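Local coordinates for protein beta-lactamase Mb2281c (Mycobacterium bovis, PDB 3I7J) that probably acts as a serine hydrolase of the beta-lactamase clan, opening beta-lactam rings or cleaving related amide or ester substrates, at residues 5-8 and 9-12; 149-153 and 154-158; 253-256 and 257-261. All blocks are in the same frame, centred on the assembly; numbering follows the deposited sequence.

Interaction 1 of 3, residues 5-8 and 9-12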
ATOM      1  N   GLU A   5     -14.683  -2.105 -17.621  1.00 22.67           N
ATOM      2  CA  GLU A   5     -14.666  -1.681 -19.013  1.00 21.04           C
ATOM      3  C   GLU A   5     -14.499  -0.172 -19.148  1.00 23.85           C
ATOM      4  O   GLU A   5     -14.002   0.318 -20.162  1.00 17.63           O
ATOM      5  CB  GLU A   5     -15.937  -2.142 -19.716  1.00 24.85           C
ATOM      6  CG  GLU A   5     -16.064  -3.650 -19.771  1.00 33.66           C
ATOM      7  CD  GLU A   5     -17.330  -4.099 -20.472  1.00 37.13           C
ATOM      8  OE1 GLU A   5     -17.530  -3.703 -21.637  1.00 48.13           O
ATOM      9  OE2 GLU A   5     -18.122  -4.843 -19.858  1.00 47.97           O
ATOM     10  N   VAL A   6     -14.888   0.569 -18.117  1.00 15.60           N
ATOM     11  CA  VAL A   6     -14.759   2.016 -18.167  1.00 13.49           C
ATOM     12  C   VAL A   6     -13.308   2.424 -18.427  1.00 19.18           C
ATOM     13  O   VAL A   6     -13.038   3.563 -18.794  1.00 20.24           O
ATOM     14  CB  VAL A   6     -15.215   2.666 -16.844  1.00 19.09           C
ATOM     15  CG1 VAL A   6     -14.209   2.350 -15.728  1.00  7.48           C
ATOM     16  CG2 VAL A   6     -15.357   4.173 -17.031  1.00 11.25           C
ATOM     17  N   LEU A   7     -12.373   1.500 -18.230  1.00 18.41           N
ATOM     18  CA  LEU A   7     -10.963   1.796 -18.449  1.00 16.73           C
ATOM     19  C   LEU A   7     -10.680   2.145 -19.908  1.00 20.58           C
ATOM     20  O   LEU A   7      -9.795   2.949 -20.200  1.00 21.22           O
ATOM     21  CB  LEU A   7     -10.098   0.604 -18.030  1.00 18.27           C
ATOM     22  CG  LEU A   7      -9.273   0.739 -16.743  1.00 21.89           C
ATOM     23  CD1 LEU A   7     -10.181   0.980 -15.554  1.00 11.66           C
ATOM     24  CD2 LEU A   7      -8.446  -0.517 -16.538  1.00 20.26           C
ATOM     25  N   GLY A   8     -11.432   1.537 -20.819  1.00 21.78           N
ATOM     26  CA  GLY A   8     -11.239   1.803 -22.235  1.00 17.13           C
ATOM     27  C   GLY A   8     -11.472   3.256 -22.597  1.00 22.62           C
ATOM     28  O   GLY A   8     -10.960   3.739 -23.604  1.00 21.23           O
ATOM     29  N   GLY A   9     -12.245   3.959 -21.774  1.00 17.77           N
ATOM     30  CA  GLY A   9     -12.521   5.356 -22.047  1.00 16.99           C
ATOM     31  C   GLY A   9     -11.668   6.302 -21.229  1.00 23.91           C
ATOM     32  O   GLY A   9     -11.858   7.515 -21.285  1.00 20.96           O
ATOM     33  N   TRP A  10     -10.724   5.757 -20.464  1.00 25.27           N
ATOM     34  CA  TRP A  10      -9.847   6.589 -19.639  1.00 21.95           C
ATOM     35  C   TRP A  10      -8.783   7.288 -20.466  1.00 18.90           C
ATOM     36  O   TRP A  10      -8.243   6.721 -21.417  1.00 22.08           O
ATOM     37  CB  TRP A  10      -9.161   5.744 -18.560  1.00 25.82           C
ATOM     38  CG  TRP A  10      -9.994   5.504 -17.337  1.00 20.27           C
ATOM     39  CD1 TRP A  10     -11.356   5.554 -17.248  1.00 21.83           C
ATOM     40  CD2 TRP A  10      -9.523   5.109 -16.043  1.00 22.75           C
ATOM     41  NE1 TRP A  10     -11.762   5.212 -15.983  1.00 20.37           N
ATOM     42  CE2 TRP A  10     -10.657   4.932 -15.222  1.00 23.14           C
ATOM     43  CE3 TRP A  10      -8.249   4.883 -15.497  1.00 13.88           C
ATOM     44  CZ2 TRP A  10     -10.559   4.535 -13.879  1.00 23.75           C
ATOM     45  CZ3 TRP A  10      -8.152   4.491 -14.166  1.00 19.56           C
ATOM     46  CH2 TRP A  10      -9.302   4.321 -13.372  1.00 16.66           C
ATOM     47  N   PRO A  11      -8.473   8.541 -20.115  1.00 16.18           N
ATOM     48  CA  PRO A  11      -7.464   9.321 -20.827  1.00 16.26           C
ATOM     49  C   PRO A  11      -6.047   8.943 -20.397  1.00 19.42           C
ATOM     50  O   PRO A  11      -5.302   9.776 -19.883  1.00 19.34           O
ATOM     51  CB  PRO A  11      -7.821  10.755 -20.450  1.00 15.22           C
ATOM     52  CG  PRO A  11      -8.293  10.598 -19.039  1.00 20.28           C
ATOM     53  CD  PRO A  11      -9.185   9.378 -19.131  1.00 12.40           C
ATOM     54  N   VAL A  12      -5.682   7.683 -20.611  1.00 18.13           N
ATOM     55  CA  VAL A  12      -4.359   7.187 -20.249  1.00 21.53           C
ATOM     56  C   VAL A  12      -3.785   6.372 -21.413  1.00 22.22           C
ATOM     57  O   VAL A  12      -4.529   5.768 -22.175  1.00 28.62           O
ATOM     58  CB  VAL A  12      -4.436   6.276 -19.005  1.00 19.26           C
ATOM     59  CG1 VAL A  12      -5.114   7.013 -17.864  1.00 13.58           C
ATOM     60  CG2 VAL A  12      -5.195   5.001 -19.348  1.00 14.00           C
TER

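Interaction 2 of 3, residues 149-153 and 154-158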
ATOM      1  N   ALA A 149       9.304  -0.125  -6.616  1.00 12.04           N
ATOM      2  CA  ALA A 149       8.852  -1.435  -7.055  1.00 12.67           C
ATOM      3  C   ALA A 149       8.169  -1.400  -8.423  1.00 18.91           C
ATOM      4  O   ALA A 149       7.574  -0.398  -8.836  1.00 14.72           O
ATOM      5  CB  ALA A 149       7.920  -2.045  -6.023  1.00 12.20           C
ATOM      6  N   THR A 150       8.283  -2.525  -9.110  1.00 12.68           N
ATOM      7  CA  THR A 150       7.720  -2.731 -10.428  1.00 13.98           C
ATOM      8  C   THR A 150       6.905  -4.027 -10.324  1.00 11.47           C
ATOM      9  O   THR A 150       7.334  -4.974  -9.670  1.00  9.29           O
ATOM     10  CB  THR A 150       8.879  -2.875 -11.458  1.00 13.50           C
ATOM     11  OG1 THR A 150       9.137  -1.606 -12.068  1.00 16.48           O
ATOM     12  CG2 THR A 150       8.562  -3.887 -12.500  1.00 24.94           C
ATOM     13  N   SER A 151       5.734  -4.074 -10.953  1.00 11.69           N
ATOM     14  CA  SER A 151       4.902  -5.268 -10.881  1.00 12.16           C
ATOM     15  C   SER A 151       3.836  -5.288 -11.976  1.00 15.15           C
ATOM     16  O   SER A 151       3.792  -4.401 -12.834  1.00 13.35           O
ATOM     17  CB  SER A 151       4.242  -5.345  -9.494  1.00  6.06           C
ATOM     18  OG  SER A 151       3.601  -6.592  -9.292  1.00 18.06           O
ATOM     19  N   THR A 152       2.978  -6.306 -11.931  1.00 16.65           N
ATOM     20  CA  THR A 152       1.898  -6.493 -12.906  1.00 10.17           C
ATOM     21  C   THR A 152       0.572  -6.624 -12.179  1.00  8.75           C
ATOM     22  O   THR A 152       0.547  -6.896 -10.985  1.00  9.15           O
ATOM     23  CB  THR A 152       2.097  -7.794 -13.697  1.00 12.33           C
ATOM     24  OG1 THR A 152       2.020  -8.907 -12.791  1.00 13.36           O
ATOM     25  CG2 THR A 152       3.455  -7.807 -14.387  1.00  4.06           C
ATOM     26  N   VAL A 153      -0.538  -6.440 -12.891  1.00 13.80           N
ATOM     27  CA  VAL A 153      -1.839  -6.569 -12.243  1.00  8.39           C
ATOM     28  C   VAL A 153      -2.041  -8.004 -11.743  1.00 10.45           C
ATOM     29  O   VAL A 153      -2.646  -8.219 -10.692  1.00  9.99           O
ATOM     30  CB  VAL A 153      -2.994  -6.171 -13.193  1.00 11.91           C
ATOM     31  CG1 VAL A 153      -4.345  -6.429 -12.522  1.00 12.08           C
ATOM     32  CG2 VAL A 153      -2.873  -4.693 -13.543  1.00  5.75           C
ATOM     33  N   ALA A 154      -1.525  -8.979 -12.488  1.00  5.62           N
ATOM     34  CA  ALA A 154      -1.645 -10.386 -12.105  1.00  9.41           C
ATOM     35  C   ALA A 154      -0.960 -10.649 -10.764  1.00 13.66           C
ATOM     36  O   ALA A 154      -1.509 -11.334  -9.897  1.00 14.80           O
ATOM     37  CB  ALA A 154      -1.029 -11.282 -13.183  1.00  7.33           C
ATOM     38  N   ASP A 155       0.254 -10.123 -10.612  1.00 13.98           N
ATOM     39  CA  ASP A 155       1.008 -10.285  -9.371  1.00 12.24           C
ATOM     40  C   ASP A 155       0.319  -9.531  -8.232  1.00 11.79           C
ATOM     41  O   ASP A 155       0.210 -10.044  -7.117  1.00  7.98           O
ATOM     42  CB  ASP A 155       2.441  -9.757  -9.529  1.00 13.91           C
ATOM     43  CG  ASP A 155       3.394 -10.799 -10.073  1.00 13.79           C
ATOM     44  OD1 ASP A 155       2.918 -11.836 -10.592  1.00 11.52           O
ATOM     45  OD2 ASP A 155       4.624 -10.572  -9.993  1.00 10.98           O
ATOM     46  N   LEU A 156      -0.143  -8.315  -8.507  1.00  7.39           N
ATOM     47  CA  LEU A 156      -0.809  -7.537  -7.473  1.00  7.75           C
ATOM     48  C   LEU A 156      -2.133  -8.170  -7.087  1.00 10.40           C
ATOM     49  O   LEU A 156      -2.590  -8.028  -5.952  1.00 11.73           O
ATOM     50  CB  LEU A 156      -1.034  -6.100  -7.929  1.00  4.24           C
ATOM     51  CG  LEU A 156       0.210  -5.223  -7.992  1.00  9.98           C
ATOM     52  CD1 LEU A 156      -0.246  -3.779  -8.139  1.00 12.71           C
ATOM     53  CD2 LEU A 156       1.048  -5.373  -6.716  1.00 17.42           C
ATOM     54  N   ALA A 157      -2.747  -8.869  -8.040  1.00  9.25           N
ATOM     55  CA  ALA A 157      -4.020  -9.545  -7.807  1.00 12.91           C
ATOM     56  C   ALA A 157      -3.804 -10.632  -6.758  1.00 10.17           C
ATOM     57  O   ALA A 157      -4.626 -10.817  -5.861  1.00 12.69           O
ATOM     58  CB  ALA A 157      -4.528 -10.161  -9.105  1.00  9.82           C
ATOM     59  N   VAL A 158      -2.692 -11.350  -6.893  1.00 10.27           N
ATOM     60  CA  VAL A 158      -2.320 -12.403  -5.956  1.00 13.16           C
ATOM     61  C   VAL A 158      -2.053 -11.757  -4.595  1.00  8.84           C
ATOM     62  O   VAL A 158      -2.463 -12.277  -3.556  1.00 11.58           O
ATOM     63  CB  VAL A 158      -1.039 -13.140  -6.430  1.00 20.60           C
ATOM     64  CG1 VAL A 158      -0.587 -14.141  -5.378  1.00 29.97           C
ATOM     65  CG2 VAL A 158      -1.305 -13.851  -7.757  1.00 26.99           C
TER

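Interaction 3 of 3, residues 253-256 and 257-261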
ATOM      1  N   GLY A 253      -3.083  12.725 -11.312  1.00 15.29           N
ATOM      2  CA  GLY A 253      -3.397  14.121 -11.585  1.00 16.38           C
ATOM      3  C   GLY A 253      -4.890  14.375 -11.439  1.00 24.51           C
ATOM      4  O   GLY A 253      -5.618  13.512 -10.945  1.00 23.89           O
ATOM      5  N   ASP A 254      -5.360  15.543 -11.865  1.00 14.28           N
ATOM      6  CA  ASP A 254      -6.779  15.859 -11.755  1.00 18.56           C
ATOM      7  C   ASP A 254      -7.671  14.912 -12.557  1.00 15.68           C
ATOM      8  O   ASP A 254      -8.833  14.699 -12.200  1.00 17.62           O
ATOM      9  CB  ASP A 254      -7.058  17.303 -12.199  1.00 27.26           C
ATOM     10  CG  ASP A 254      -6.345  18.336 -11.332  1.00 39.44           C
ATOM     11  OD1 ASP A 254      -6.286  18.150 -10.094  1.00 33.65           O
ATOM     12  OD2 ASP A 254      -5.858  19.341 -11.892  1.00 39.71           O
ATOM     13  N   TRP A 255      -7.136  14.346 -13.635  1.00 15.44           N
ATOM     14  CA  TRP A 255      -7.911  13.427 -14.469  1.00 17.40           C
ATOM     15  C   TRP A 255      -8.459  12.235 -13.684  1.00 17.29           C
ATOM     16  O   TRP A 255      -9.525  11.707 -14.005  1.00 16.28           O
ATOM     17  CB  TRP A 255      -7.063  12.899 -15.643  1.00 13.38           C
ATOM     18  CG  TRP A 255      -5.928  12.007 -15.219  1.00 12.88           C
ATOM     19  CD1 TRP A 255      -4.673  12.396 -14.833  1.00 16.46           C
ATOM     20  CD2 TRP A 255      -5.969  10.581 -15.068  1.00 15.22           C
ATOM     21  NE1 TRP A 255      -3.935  11.300 -14.448  1.00 14.98           N
ATOM     22  CE2 TRP A 255      -4.706  10.176 -14.579  1.00 12.63           C
ATOM     23  CE3 TRP A 255      -6.953   9.606 -15.296  1.00 13.94           C
ATOM     24  CZ2 TRP A 255      -4.402   8.839 -14.308  1.00 15.30           C
ATOM     25  CZ3 TRP A 255      -6.646   8.272 -15.025  1.00 26.72           C
ATOM     26  CH2 TRP A 255      -5.378   7.905 -14.535  1.00 10.00           C
ATOM     27  N   ALA A 256      -7.740  11.817 -12.649  1.00 16.12           N
ATOM     28  CA  ALA A 256      -8.158  10.657 -11.867  1.00 13.29           C
ATOM     29  C   ALA A 256      -9.087  10.965 -10.702  1.00 19.74           C
ATOM     30  O   ALA A 256      -9.792  10.076 -10.213  1.00 19.08           O
ATOM     31  CB  ALA A 256      -6.928   9.920 -11.358  1.00 14.76           C
ATOM     32  N   LEU A 257      -9.088  12.223 -10.268  1.00 15.31           N
ATOM     33  CA  LEU A 257      -9.901  12.656  -9.132  1.00 14.74           C
ATOM     34  C   LEU A 257     -11.347  12.151  -9.102  1.00 13.28           C
ATOM     35  O   LEU A 257     -11.862  11.821  -8.034  1.00 15.78           O
ATOM     36  CB  LEU A 257      -9.868  14.187  -9.022  1.00 21.75           C
ATOM     37  CG  LEU A 257      -8.480  14.806  -8.764  1.00 25.16           C
ATOM     38  CD1 LEU A 257      -8.626  16.308  -8.501  1.00 16.09           C
ATOM     39  CD2 LEU A 257      -7.830  14.134  -7.557  1.00 21.33           C
ATOM     40  N   ASP A 258     -12.009  12.080 -10.251  1.00 15.48           N
ATOM     41  CA  ASP A 258     -13.380  11.585 -10.261  1.00 14.55           C
ATOM     42  C   ASP A 258     -13.475  10.147 -10.767  1.00 17.11           C
ATOM     43  O   ASP A 258     -14.334   9.377 -10.328  1.00 19.85           O
ATOM     44  CB  ASP A 258     -14.277  12.492 -11.105  1.00 19.24           C
ATOM     45  CG  ASP A 258     -14.481  13.858 -10.468  1.00 24.01           C
ATOM     46  OD1 ASP A 258     -14.770  13.916  -9.254  1.00 33.16           O
ATOM     47  OD2 ASP A 258     -14.357  14.876 -11.173  1.00 32.33           O
ATOM     48  N   LEU A 259     -12.582   9.779 -11.678  1.00 15.81           N
ATOM     49  CA  LEU A 259     -12.591   8.432 -12.236  1.00 20.10           C
ATOM     50  C   LEU A 259     -12.282   7.338 -11.223  1.00 17.16           C
ATOM     51  O   LEU A 259     -12.962   6.305 -11.184  1.00 21.55           O
ATOM     52  CB  LEU A 259     -11.606   8.327 -13.402  1.00 11.01           C
ATOM     53  CG  LEU A 259     -11.859   9.219 -14.617  1.00 17.49           C
ATOM     54  CD1 LEU A 259     -10.846   8.888 -15.704  1.00 13.15           C
ATOM     55  CD2 LEU A 259     -13.275   9.001 -15.139  1.00 19.67           C
ATOM     56  N   TRP A 260     -11.262   7.544 -10.401  1.00 19.49           N
ATOM     57  CA  TRP A 260     -10.909   6.520  -9.425  1.00 17.39           C
ATOM     58  C   TRP A 260     -12.054   6.177  -8.482  1.00  9.79           C
ATOM     59  O   TRP A 260     -12.368   5.013  -8.291  1.00  9.75           O
ATOM     60  CB  TRP A 260      -9.643   6.939  -8.672  1.00 11.35           C
ATOM     61  CG  TRP A 260      -8.406   6.739  -9.516  1.00 17.96           C
ATOM     62  CD1 TRP A 260      -8.360   6.405 -10.845  1.00 13.06           C
ATOM     63  CD2 TRP A 260      -7.047   6.823  -9.079  1.00 14.14           C
ATOM     64  NE1 TRP A 260      -7.053   6.270 -11.254  1.00 18.62           N
ATOM     65  CE2 TRP A 260      -6.227   6.516 -10.189  1.00 13.77           C
ATOM     66  CE3 TRP A 260      -6.440   7.119  -7.854  1.00 16.11           C
ATOM     67  CZ2 TRP A 260      -4.831   6.502 -10.107  1.00 14.41           C
ATOM     68  CZ3 TRP A 260      -5.050   7.106  -7.772  1.00 16.38           C
ATOM     69  CH2 TRP A 260      -4.263   6.796  -8.891  1.00 11.44           C
ATOM     70  N   PRO A 261     -12.699   7.189  -7.890  1.00 15.40           N
ATOM     71  CA  PRO A 261     -13.815   6.912  -6.978  1.00 16.19           C
ATOM     72  C   PRO A 261     -14.987   6.254  -7.724  1.00 16.25           C
ATOM     73  O   PRO A 261     -15.652   5.358  -7.200  1.00 14.04           O
ATOM     74  CB  PRO A 261     -14.179   8.300  -6.450  1.00 15.49           C
ATOM     75  CG  PRO A 261     -12.865   9.038  -6.512  1.00 16.28           C
ATOM     76  CD  PRO A 261     -12.331   8.616  -7.850  1.00 12.94           C
TER
HETATM   77  O   HOH W   1     -11.686  13.217 -12.674  1.00 32.58           O

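Interaction 1 of 3, residues 5-8 and 9-12
Val6 and Leu7 each offer a carbonyl oxygen to the amide three residues further on, carrying the 3-10 turns of residues 5-8 into Gly9 before the chain extends at Trp10. Gly9 N donates to Val6 O at 3.1 Å, and Trp10 N donates to Leu7 O at 3.0 Å. Gly8 N bonds to Glu5 O in the same three-residue spacing.

The indole of Trp10 folds back along the turns it has just left. Its CG lies beside the backbone N and anti to the carbonyl carbon (chi1 -83°), which brings the pyrrole part to Val6 and the benzene part to Leu7. Trp10 CD1 approaches Val6 O obliquely at 3.0 Å, whereas Trp10 NE1 has too poor an angle to bond that oxygen. Both Val6 methyls approach the indole nitrogen from one side, CG1 lying 3.8 Å from Trp10 NE1. On that same side Leu7 CD1 makes a CH-pi contact over the other end, 3.9 Å from the centroid of the six-membered ring of Trp10 and almost on its normal.

Beyond the turn, Leu7 reaches Ala15 and Ala17 of strand 15-21, while Trp10 packs on Val246 and Thr248 of strand 242-248. The short-range bonds thus pair the amides of Gly8, Gly9 and Trp10 with the carbonyls of Glu5, Val6 and Leu7, and the fit of Val6 and Leu7 to the indole is mainly apolar, with two carbonyl oxygens close by, Val6 O near Trp10 CD1 and Leu7 O near Trp10 CB.

Interaction 2 of 3, residues 149-153 and 154-158
Asp155 meets Thr152 and Ser151 in the first turn of helix 153-164, and its side chain runs back past the residues that lead into the helix. Its CB touches both hydroxyls, 3.4 Å from Ser151 OG and also 3.4 Å from Thr152 OG1, which meet it from directions roughly at right angles. A chi1 of -87° keeps Asp155 CG beside the backbone N, on the side of the Thr152 hydroxyl, and brings it within 3.6 Å of Thr152 OG1. Asp155 OD1 lies 3.8 Å from Thr152 OG1. OD2 is hydrogen-bonded to Thr136 OG1, which is also bonded to Ser151 OG and so connects the strand residue with the helix carboxylate, and it accepts a second bond from Thr135 N. Two bonds therefore grip OD2, and the place of the carboxylate at the start of a helix probably stabilises its negative charge.

Thr152 is the N-cap of the helix. With OG1 between its backbone N and carbonyl carbon (chi1 63°), the hydroxyl points into the first turn and accepts from Asp155 N at 3.1 Å in a nearly straight bond (162°). The carbonyl oxygens then take up the helical pattern, Leu156 N donating to Thr152 O at 2.9 Å and Ala157 N to Val153 O at 2.7 Å.

Leu156 lies next to Ser151 as well, its CD2 3.8 Å from Ser151 OG. Leu156 and Val153 both press on Val245 and Leu247 of strand 242-248, so the capped end of the helix packs against the large antiparallel sheet. Strand 149-151 stays in its own small sheet, where Ser151 pairs with Phe36.

Interaction 3 of 3, residues 253-256 and 257-261
The six-membered ring of Trp255 and the five-membered ring of Trp260 meet obliquely, with planes at 83° and centroids 5.6 Å apart. Ala256 fills the angle between them. Its CB lies over the five-membered ring of Trp260 in a CH-pi contact, 3.6 Å from the centroid, and also over the centre of the six-membered part of Trp255, 3.7 Å above its plane. Trp255 CG sits between its backbone N and carbonyl carbon (chi1 67°), which goes with the ring lying over Ala256 CB. Leu259 crosses Trp255 at about a right angle and meets the ring at its edge, Leu259 CD1 4.0 Å from Trp255 CE3. Leu257, in contrast, lies alongside Asp254, with its CD1 3.4 Å from Asp254 OD1.

Two backbone bonds open the helix: Leu257 N donates to Asp254 O at 3.2 Å, and Trp260 N to Ala256 O at 2.9 Å. A water accepts from Asp258 N at 2.7 Å and donates to Trp255 O, bridging the first turn. Trp255 NE1 is held by Asp251 O, and Trp260 meets Phe233 edge-to-face. The arrangement forms the start of helix 256-271, the C-terminal helix that packs on the antiparallel sheet, as in the serine beta-lactamase and penicillin-binding-protein fold.

Overall arrangement
Along the chain the three contacts come in series, and all border the six-stranded antiparallel sheet. Interactions 1 and 3 have centres 12 Å apart and touch: the indole of Trp10 packs on Trp260, Leu259 and Trp255, with Val12 also on Trp255, joining the N-terminal turns to the start of helix 256-271. Interaction 2 stands apart, its centre about 20 Å from that of interaction 1 and 21 Å from that of interaction 3, without touching either. Its helix nevertheless packs on strands 15-21 and 242-248, which Leu7 and Trp10 of interaction 1 also contact. Its strand adjoins the start of helix 42-56, where Ser40 and Lys43 are consistent with the SxxK motif of serine beta-lactamases.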